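Local structure of uncharacterized protein (Vibrio parahaemolyticus, 1ZBP) at residues 125-128 with 129-132. The protein is of unknown function but belongs to the ImpE family, a group of bacterial proteins whose relatives are linked to type VI secretion gene clusters. Numbering follows the deposited sequence.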
ATOM      1  N   GLN A 125       4.764 -22.276   3.905  1.00 56.99           N
ATOM      2  CA  GLN A 125       3.860 -22.921   2.942  1.00 57.96           C
ATOM      3  C   GLN A 125       3.533 -21.974   1.775  1.00 56.65           C
ATOM      4  O   GLN A 125       3.565 -22.372   0.608  1.00 55.93           O
ATOM      5  CB  GLN A 125       2.558 -23.362   3.640  1.00 60.18           C
ATOM      6  CG  GLN A 125       2.753 -24.403   4.749  1.00 64.19           C
ATOM      7  CD  GLN A 125       1.444 -24.861   5.400  1.00 66.43           C
ATOM      8  OE1 GLN A 125       0.696 -24.057   5.967  1.00 66.80           O
ATOM      9  NE2 GLN A 125       1.177 -26.163   5.332  1.00 66.80           N
ATOM     10  N   ILE A 126       3.221 -20.721   2.104  1.00 55.14           N
ATOM     11  CA  ILE A 126       2.900 -19.706   1.105  1.00 53.34           C
ATOM     12  C   ILE A 126       4.110 -19.492   0.186  1.00 53.41           C
ATOM     13  O   ILE A 126       3.970 -19.468  -1.038  1.00 52.64           O
ATOM     14  CB  ILE A 126       2.489 -18.385   1.809  1.00 52.10           C
ATOM     15  CG1 ILE A 126       1.206 -18.630   2.611  1.00 50.34           C
ATOM     16  CG2 ILE A 126       2.277 -17.273   0.795  1.00 50.41           C
ATOM     17  CD1 ILE A 126       0.873 -17.544   3.601  1.00 48.36           C
ATOM     18  N   GLU A 127       5.295 -19.355   0.779  1.00 53.77           N
ATOM     19  CA  GLU A 127       6.528 -19.165   0.015  1.00 54.27           C
ATOM     20  C   GLU A 127       6.856 -20.371  -0.857  1.00 54.35           C
ATOM     21  O   GLU A 127       7.471 -20.238  -1.913  1.00 55.04           O
ATOM     22  CB  GLU A 127       7.705 -18.915   0.952  1.00 54.43           C
ATOM     23  CG  GLU A 127       9.064 -19.128   0.287  1.00 55.68           C
ATOM     24  CD  GLU A 127       9.309 -18.193  -0.881  1.00 57.82           C
ATOM     25  OE1 GLU A 127      10.342 -18.365  -1.568  1.00 59.31           O
ATOM     26  OE2 GLU A 127       8.479 -17.279  -1.107  1.00 55.82           O
ATOM     27  N   GLU A 128       6.463 -21.549  -0.389  1.00 55.29           N
ATOM     28  CA  GLU A 128       6.692 -22.796  -1.111  1.00 55.60           C
ATOM     29  C   GLU A 128       5.827 -22.817  -2.370  1.00 54.89           C
ATOM     30  O   GLU A 128       6.240 -23.308  -3.419  1.00 54.55           O
ATOM     31  CB  GLU A 128       6.325 -23.984  -0.215  1.00 58.23           C
ATOM     32  CG  GLU A 128       6.672 -25.330  -0.812  1.00 61.16           C
ATOM     33  CD  GLU A 128       8.164 -25.503  -0.986  1.00 64.00           C
ATOM     34  OE1 GLU A 128       8.863 -25.706   0.036  1.00 63.71           O
ATOM     35  OE2 GLU A 128       8.636 -25.418  -2.145  1.00 65.77           O
ATOM     36  N   LEU A 129       4.620 -22.273  -2.250  1.00 53.65           N
ATOM     37  CA  LEU A 129       3.684 -22.223  -3.360  1.00 53.05           C
ATOM     38  C   LEU A 129       3.941 -21.041  -4.293  1.00 51.14           C
ATOM     39  O   LEU A 129       3.445 -21.023  -5.424  1.00 50.00           O
ATOM     40  CB  LEU A 129       2.249 -22.156  -2.829  1.00 53.68           C
ATOM     41  CG  LEU A 129       1.743 -23.429  -2.153  1.00 55.37           C
ATOM     42  CD1 LEU A 129       0.400 -23.175  -1.481  1.00 55.96           C
ATOM     43  CD2 LEU A 129       1.637 -24.532  -3.196  1.00 55.03           C
ATOM     44  N   ARG A 130       4.712 -20.059  -3.825  1.00 48.34           N
ATOM     45  CA  ARG A 130       5.014 -18.873  -4.631  1.00 46.51           C
ATOM     46  C   ARG A 130       5.661 -19.256  -5.958  1.00 45.78           C
ATOM     47  O   ARG A 130       6.710 -19.897  -5.997  1.00 45.89           O
ATOM     48  CB  ARG A 130       5.936 -17.896  -3.868  1.00 43.37           C
ATOM     49  CG  ARG A 130       6.183 -16.561  -4.597  1.00 38.22           C
ATOM     50  CD  ARG A 130       6.941 -15.526  -3.743  1.00 35.93           C
ATOM     51  NE  ARG A 130       8.360 -15.841  -3.574  1.00 32.79           N
ATOM     52  CZ  ARG A 130       9.264 -15.774  -4.546  1.00 33.04           C
ATOM     53  NH1 ARG A 130       8.907 -15.389  -5.768  1.00 36.24           N
ATOM     54  NH2 ARG A 130      10.518 -16.117  -4.309  1.00 30.54           N
ATOM     55  N   GLN A 131       5.012 -18.882  -7.050  1.00 45.09           N
ATOM     56  CA  GLN A 131       5.549 -19.169  -8.364  1.00 44.65           C
ATOM     57  C   GLN A 131       6.630 -18.132  -8.637  1.00 43.95           C
ATOM     58  O   GLN A 131       6.343 -16.943  -8.731  1.00 42.79           O
ATOM     59  CB  GLN A 131       4.451 -19.057  -9.418  1.00 45.32           C
ATOM     60  CG  GLN A 131       4.947 -19.226 -10.845  1.00 48.14           C
ATOM     61  CD  GLN A 131       3.857 -18.971 -11.877  1.00 50.47           C
ATOM     62  OE1 GLN A 131       2.851 -19.683 -11.932  1.00 50.83           O
ATOM     63  NE2 GLN A 131       4.056 -17.951 -12.701  1.00 53.06           N
ATOM     64  N   GLU A 132       7.876 -18.579  -8.734  1.00 43.25           N
ATOM     65  CA  GLU A 132       8.977 -17.673  -9.021  1.00 44.55           C
ATOM     66  C   GLU A 132       8.792 -17.156 -10.449  1.00 42.66           C
ATOM     67  O   GLU A 132       8.455 -17.919 -11.351  1.00 43.03           O
ATOM     68  CB  GLU A 132      10.310 -18.414  -8.871  1.00 47.82           C
ATOM     69  CG  GLU A 132      10.760 -18.576  -7.426  1.00 53.29           C
ATOM     70  CD  GLU A 132      11.903 -19.554  -7.270  1.00 57.20           C
ATOM     71  OE1 GLU A 132      12.859 -19.487  -8.080  1.00 58.31           O
ATOM     72  OE2 GLU A 132      11.845 -20.385  -6.329  1.00 60.71           O
TER
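Leu129 N donates to Gln125 O across 3.0 Å in a regular i to i+4 bond near the end of helix 116-129, and the chain then leaves helical geometry at Arg130, which sends it on toward strand 135-137. Arg130 N still reaches back to Ile126 O at 2.9 Å in a further i to i+4 bond, but this one is weak and bent, with an N-H...O angle of 123°. Leu129 CG, set beside its own backbone N, lies 3.5 Å from Gln125 O, so that the non-polar branch runs along the helix surface. One turn earlier, Ile126 packs on Leu100, Ser103 and Leu104 of helix 98-113, as a branched hydrocarbon can. The side chains of Glu127 and Arg130 run alongside each other. Glu127 bends at chi2 and Arg130 at chi3, which brings carboxylate and guanidinium together with their planes 33° apart. The syn lone pair of Glu127 OE2 receives Arg130 NE at 2.9 Å, close to the guanidinium plane, in a one-point salt bridge; Arg130 NH2 instead forms a salt bridge with Asp144 of strand 140-147. A long side chain with several donors can thus serve two acids at once. Shared between two carboxylates, the arginine's positive charge probably offsets both, tying the end of the helix electrostatically to the sheet that follows.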